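Local coordinates for terminal uridylyltransferase 1 (Trypanosoma brucei, PDB 5HZD), which adds uridines from UTP to the 3' ends of guide RNAs, ribosomal RNAs and some messenger RNAs in mitochondrial RNA editing, at residues 106-110 with 111-115; 157-161 with 162-166; 377-380 with 381-385. One frame throughout, in Å; residues are numbered along the deposited sequence.

Overall arrangement
Along the chain the three contacts come in series, each a turn at the end or start of a regular element. Interactions 1 and 2 belong to the catalytic palm domain and mark opposite borders of its five-stranded mixed sheet: strand 105-109 runs out into interaction 1, and strand 164-167 emerges from interaction 2. Their centres lie about 23 Å apart. Interaction 3, at residues 377-385, leads into helix 385-409; its centre is about 23 Å from that of interaction 1 and about 41 Å from that of interaction 2. Arg311 bonds to the backbone oxygens of both Met115 and Pro377, tying the active-site turn to the surface loop.

Interaction 1. Residues 106-110 with 111-115; sequences VFIFG and SSVAM
The carbonyl oxygen of Gly110 receives two backbone N-H groups from the short helix that follows it. Ala114 N makes the nearly linear bond, 3.0 Å from Gly110 O with an N-H...O angle of 173°, and lies in the carbonyl plane; Val113 N, 3.1 Å from the same Gly110 O, adds a weak, bent one. This is a strand-to-helix turn of the palm fold. Its Gly110-Ser111 pair matches the glycine-serine signature of nucleotidyltransferases, in which the serine helps hold the nucleotide; Ser111 is by similarity a UTP-binding residue. Gly110 sits at the N-cap with backbone angles (phi 94°) that would drive a CB into the carbonyl oxygen of Phe109, so the position demands glycine, and its own N is bonded to the hydroxyl of Ser297, itself a UTP ligand.

Water 1 bridges the end of the strand to the helix: it donates to Phe109 O at 2.8 Å and accepts from Ser112 N at 3.0 Å. Pro373 touches Ile108, Ser112 and Val113. The CG2 methyl of Ile108, turned anti to the backbone N, makes a tight van der Waals contact with the Ser112 oxygen, CG2 and OG being 3.2 Å apart. Phe109 meanwhile leans on Asp125, by similarity a ligand of the catalytic magnesium. Val113 packs on the strand backbone: its CG2 methyl lies 3.4 Å from Ile108 O and 3.9 Å from Phe109 CA.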
# COMPACT_ATOMS: atom_id res chain seq x y z
N VAL A 106 -13.93 -2.26 9.94
CA VAL A 106 -12.59 -1.86 9.53
C VAL A 106 -12.02 -2.92 8.59
O VAL A 106 -12.03 -4.11 8.91
CB VAL A 106 -11.66 -1.68 10.76
CG1 VAL A 106 -10.21 -1.30 10.32
CG2 VAL A 106 -12.20 -0.56 11.68
N PHE A 107 -11.51 -2.48 7.43
CA PHE A 107 -10.93 -3.38 6.43
C PHE A 107 -9.47 -3.00 6.26
O PHE A 107 -9.18 -1.83 6.06
CB PHE A 107 -11.60 -3.11 5.07
CG PHE A 107 -13.09 -3.39 5.03
CD1 PHE A 107 -13.99 -2.53 5.67
CD2 PHE A 107 -13.60 -4.46 4.30
CE1 PHE A 107 -15.35 -2.76 5.63
CE2 PHE A 107 -14.97 -4.68 4.24
CZ PHE A 107 -15.85 -3.85 4.92
N ILE A 108 -8.55 -3.96 6.34
CA ILE A 108 -7.15 -3.65 5.98
C ILE A 108 -6.99 -3.65 4.46
O ILE A 108 -7.53 -4.52 3.77
CB ILE A 108 -6.18 -4.65 6.59
CG1 ILE A 108 -6.15 -4.46 8.11
CG2 ILE A 108 -4.76 -4.48 5.98
CD1 ILE A 108 -5.32 -5.51 8.87
N PHE A 109 -6.24 -2.69 3.93
CA PHE A 109 -5.83 -2.79 2.51
C PHE A 109 -4.39 -2.40 2.37
O PHE A 109 -3.71 -2.17 3.37
CB PHE A 109 -6.79 -2.05 1.56
CG PHE A 109 -6.80 -0.54 1.71
CD1 PHE A 109 -7.55 0.08 2.69
CD2 PHE A 109 -6.07 0.24 0.84
CE1 PHE A 109 -7.58 1.49 2.79
CE2 PHE A 109 -6.06 1.63 0.93
CZ PHE A 109 -6.82 2.26 1.93
N GLY A 110 -3.91 -2.36 1.12
CA GLY A 110 -2.49 -2.14 0.90
C GLY A 110 -1.67 -3.40 0.75
O GLY A 110 -2.19 -4.45 0.37
N SER A 111 -0.38 -3.30 1.07
CA SER A 111 0.54 -4.39 0.74
C SER A 111 0.32 -5.69 1.50
O SER A 111 0.69 -6.75 1.01
CB SER A 111 2.01 -3.95 0.85
OG SER A 111 2.38 -3.73 2.20
N SER A 112 -0.31 -5.64 2.68
CA SER A 112 -0.51 -6.88 3.39
C SER A 112 -1.55 -7.72 2.67
O SER A 112 -1.50 -8.96 2.75
CB SER A 112 -0.89 -6.65 4.87
OG SER A 112 -2.12 -5.94 4.97
N VAL A 113 -2.48 -7.05 1.96
CA VAL A 113 -3.43 -7.73 1.10
C VAL A 113 -2.73 -8.13 -0.19
O VAL A 113 -2.71 -9.31 -0.53
CB VAL A 113 -4.64 -6.85 0.82
CG1 VAL A 113 -5.57 -7.52 -0.23
CG2 VAL A 113 -5.41 -6.66 2.11
N ALA A 114 -2.14 -7.17 -0.87
CA ALA A 114 -1.56 -7.42 -2.19
C ALA A 114 -0.46 -8.48 -2.18
O ALA A 114 -0.39 -9.30 -3.11
CB ALA A 114 -1.03 -6.13 -2.77
N MET A 115 0.38 -8.50 -1.13
CA MET A 115 1.54 -9.42 -1.07
C MET A 115 1.33 -10.59 -0.13
O MET A 115 2.18 -11.47 -0.07
CB MET A 115 2.80 -8.68 -0.60
CG MET A 115 3.10 -7.41 -1.35
SD MET A 115 3.82 -7.82 -2.97
CE MET A 115 3.73 -6.24 -3.80
O HOH W 1 -1.39 -3.36 4.31

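Interaction 2. Residues 157-161 with 162-166; sequences VGFSF and VNLEP
Phe159 meets Leu164 through the root of its side chain: its CB lies 3.7 Å from Leu164 CD1, while Leu164 CD2 approaches the ring obliquely. Beyond this contact the Phe159 ring stacks on Tyr281 and meets His177 edge-to-face, and Leu154 of helix 143-156 packs on both Phe159 and Leu164.

Ser160 does most of the polar work. Its hydroxyl stands anti to the backbone N (chi1 175°) and thereby swings forward along the chain, where OG accepts Val162 N at 3.1 Å. Its carbonyl takes two more donors: Leu164 N at 3.1 Å from Ser160 O comes in nearly head-on to the carbonyl, whereas Asn163 N, 2.9 Å from that O, sits well above the carbonyl plane. Water 2 accepts from Ser160 N and donates to Asn163 OD1, linking the two ends of the turn through solvent; the side-chain nitrogen ND2 of Asn163 is bonded to His178 O and Ser180 OG.

Phe161 CG lies between its own backbone N and carbonyl carbon (chi1 79°), which sets the ring over the next peptide: Val162 N is over one face, 3.3 Å from Phe161 CG. The Val162 CG2 methyl makes a CH-pi contact, 4.2 Å from the centroid and offset toward the rim.

Ser160 OG accepting from Val162 N is an ST turn; with the two bonds accepted by Ser160 O it makes an ST motif, here joining helix 143-156, ended by the Schellman motif at Gly158, to edge strand 164-167 of the palm sheet.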
# COMPACT_ATOMS: atom_id res chain seq x y z
N VAL A 157 -8.68 7.29 24.33
CA VAL A 157 -8.29 5.91 24.71
C VAL A 157 -6.77 5.83 24.89
O VAL A 157 -6.22 4.76 25.17
CB VAL A 157 -8.85 4.87 23.68
CG1 VAL A 157 -8.01 4.77 22.44
CG2 VAL A 157 -9.03 3.50 24.29
N GLY A 158 -6.09 6.97 24.76
CA GLY A 158 -4.67 7.08 25.09
C GLY A 158 -3.69 7.45 23.99
O GLY A 158 -2.48 7.52 24.23
N PHE A 159 -4.18 7.72 22.78
CA PHE A 159 -3.26 8.17 21.73
C PHE A 159 -2.87 9.62 21.98
O PHE A 159 -3.72 10.44 22.30
CB PHE A 159 -3.87 8.00 20.34
CG PHE A 159 -3.91 6.55 19.88
CD1 PHE A 159 -4.89 5.69 20.36
CD2 PHE A 159 -2.95 6.06 19.00
CE1 PHE A 159 -4.93 4.36 19.95
CE2 PHE A 159 -2.97 4.72 18.59
CZ PHE A 159 -3.96 3.86 19.07
N SER A 160 -1.58 9.92 21.86
CA SER A 160 -1.07 11.28 22.02
C SER A 160 -1.14 12.15 20.76
O SER A 160 -1.00 11.65 19.64
CB SER A 160 0.38 11.21 22.48
OG SER A 160 0.91 12.50 22.55
N PHE A 161 -1.29 13.47 20.92
CA PHE A 161 -1.20 14.36 19.77
C PHE A 161 0.17 14.28 19.07
O PHE A 161 0.28 14.62 17.90
CB PHE A 161 -1.50 15.82 20.18
CG PHE A 161 -0.34 16.51 20.84
CD1 PHE A 161 0.03 16.17 22.13
CD2 PHE A 161 0.38 17.47 20.17
CE1 PHE A 161 1.10 16.79 22.75
CE2 PHE A 161 1.45 18.10 20.79
CZ PHE A 161 1.81 17.75 22.08
N VAL A 162 1.20 13.84 19.78
CA VAL A 162 2.53 13.61 19.18
C VAL A 162 2.44 12.59 18.04
O VAL A 162 3.14 12.67 17.03
CB VAL A 162 3.51 13.11 20.28
CG1 VAL A 162 4.80 12.54 19.72
CG2 VAL A 162 3.80 14.25 21.28
N ASN A 163 1.55 11.62 18.19
CA ASN A 163 1.51 10.49 17.27
C ASN A 163 0.38 10.59 16.25
O ASN A 163 0.43 9.93 15.18
CB ASN A 163 1.35 9.17 18.06
CG ASN A 163 2.51 8.92 18.98
OD1 ASN A 163 2.44 9.21 20.19
ND2 ASN A 163 3.59 8.38 18.43
N LEU A 164 -0.65 11.35 16.56
CA LEU A 164 -1.81 11.43 15.67
C LEU A 164 -1.79 12.65 14.79
O LEU A 164 -1.66 13.79 15.27
CB LEU A 164 -3.11 11.50 16.49
CG LEU A 164 -3.62 10.22 17.11
CD1 LEU A 164 -4.92 10.53 17.88
CD2 LEU A 164 -3.87 9.19 16.06
N GLU A 165 -1.96 12.44 13.49
CA GLU A 165 -2.06 13.57 12.56
C GLU A 165 -3.39 13.50 11.82
O GLU A 165 -3.51 12.79 10.84
CB GLU A 165 -0.90 13.54 11.54
CG GLU A 165 -0.96 14.67 10.49
CD GLU A 165 0.12 14.61 9.40
OE1 GLU A 165 0.06 15.48 8.48
OE2 GLU A 165 1.00 13.72 9.46
N PRO A 166 -4.40 14.25 12.30
CA PRO A 166 -5.65 14.37 11.54
C PRO A 166 -5.40 15.19 10.29
O PRO A 166 -4.83 16.27 10.39
CB PRO A 166 -6.57 15.14 12.50
CG PRO A 166 -5.62 15.89 13.43
CD PRO A 166 -4.42 15.00 13.57
O HOH W 2 0.28 7.83 21.42

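Interaction 3. Residues 377-380 with 381-385; sequences PMID and PEITN
Asp380 supplies both acceptors of this turn, and its side chain can be followed outward from CB. That carbon already touches the far side of the turn, lying 3.6 Å from the CG2 methyl of Ile383. CG, placed anti to the backbone N (chi1 -178°), is carried forward along the chain over the Pro381 nitrogen and remains beside the same methyl. At the tip the two oxygens part company. OD1 accepts the backbone N of Glu382 at 3.0 Å, with an N-H...O angle of 165°, the donor arriving from above the carboxylate plane. OD2 has an apolar neighbour instead, 3.5 Å from Ile383 CG2.

The bond from Glu382 N to OD1 makes an Asx turn, superposed on the type I beta turn that runs from Asp380 to Ile383. The latter is closed by Ile383 N, 3.3 Å from Asp380 O and in an almost straight line, although the donor stands well out of the carbonyl plane. Pro381 fits the second position, where its ring restrains phi and its nitrogen has no hydrogen to offer.

Next to the turn the two isoleucines meet through their terminal methyls, Ile379 CD1 3.9 Å from Ile383 CD1, the side chains crossing at about a right angle, and both rest on Arg388 and Leu391 of helix 385-409. Thr384 caps a backbone N of that helix with OG1 and gives its own N-H to Glu387 OE1, a reciprocal pair consistent with a capping box.

The acidic groups are close as well, with Asp380 OD1 4.4 Å from Glu382 OE1. On this exposed loop their mutual repulsion is probably softened by solvent and by the N-H that OD1 accepts, leaving the turn to rest on one carboxylate bond, one backbone bond and the isoleucine contact.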
# COMPACT_ATOMS: atom_id res chain seq x y z
N PRO A 377 2.97 -17.54 2.64
CA PRO A 377 4.43 -17.40 2.68
C PRO A 377 4.98 -17.01 1.31
O PRO A 377 4.45 -17.46 0.30
CB PRO A 377 4.94 -18.82 2.98
CG PRO A 377 3.76 -19.59 3.45
CD PRO A 377 2.50 -18.88 3.02
N MET A 378 6.03 -16.19 1.31
CA MET A 378 6.70 -15.77 0.08
C MET A 378 7.25 -16.94 -0.74
O MET A 378 7.24 -16.88 -1.99
CB MET A 378 7.82 -14.77 0.43
CG MET A 378 8.34 -13.95 -0.74
SD MET A 378 7.08 -12.99 -1.59
CE MET A 378 6.45 -11.95 -0.28
N ILE A 379 7.72 -17.99 -0.06
CA ILE A 379 8.21 -19.17 -0.75
C ILE A 379 7.69 -20.40 -0.01
O ILE A 379 7.57 -20.41 1.23
CB ILE A 379 9.75 -19.17 -0.85
CG1 ILE A 379 10.23 -20.33 -1.72
CG2 ILE A 379 10.39 -19.23 0.52
CD1 ILE A 379 11.71 -20.17 -2.19
N ASP A 380 7.33 -21.43 -0.78
CA ASP A 380 6.82 -22.67 -0.20
C ASP A 380 7.93 -23.31 0.64
O ASP A 380 8.98 -23.65 0.13
CB ASP A 380 6.44 -23.59 -1.37
CG ASP A 380 5.84 -24.92 -0.93
OD1 ASP A 380 5.78 -25.21 0.28
OD2 ASP A 380 5.45 -25.68 -1.84
N PRO A 381 7.68 -23.47 1.95
CA PRO A 381 8.67 -23.99 2.90
C PRO A 381 9.03 -25.45 2.62
O PRO A 381 10.01 -25.94 3.17
CB PRO A 381 7.94 -23.90 4.24
CG PRO A 381 6.50 -23.95 3.88
CD PRO A 381 6.41 -23.14 2.61
N GLU A 382 8.26 -26.12 1.77
CA GLU A 382 8.53 -27.53 1.49
C GLU A 382 9.23 -27.80 0.17
O GLU A 382 9.50 -28.95 -0.14
CB GLU A 382 7.23 -28.34 1.56
CG GLU A 382 6.61 -28.45 2.94
CD GLU A 382 5.18 -28.97 2.88
OE1 GLU A 382 4.66 -29.16 1.76
OE2 GLU A 382 4.59 -29.20 3.96
N ILE A 383 9.54 -26.79 -0.63
CA ILE A 383 10.16 -27.13 -1.90
C ILE A 383 11.59 -27.62 -1.76
O ILE A 383 12.24 -27.42 -0.72
CB ILE A 383 10.05 -26.03 -2.98
CG1 ILE A 383 10.83 -24.78 -2.57
CG2 ILE A 383 8.59 -25.76 -3.33
CD1 ILE A 383 10.88 -23.72 -3.68
N THR A 384 12.07 -28.26 -2.81
CA THR A 384 13.38 -28.92 -2.79
C THR A 384 14.45 -27.94 -3.21
O THR A 384 14.15 -26.84 -3.71
CB THR A 384 13.42 -30.12 -3.74
OG1 THR A 384 13.21 -29.68 -5.10
CG2 THR A 384 12.35 -31.14 -3.38
N ASN A 385 15.71 -28.32 -3.03
CA ASN A 385 16.78 -27.43 -3.47
C ASN A 385 16.68 -27.22 -4.98
O ASN A 385 16.88 -26.12 -5.46
CB ASN A 385 18.17 -27.95 -3.05
CG ASN A 385 18.35 -27.96 -1.53
OD1 ASN A 385 17.73 -27.17 -0.82
ND2 ASN A 385 19.21 -28.85 -1.03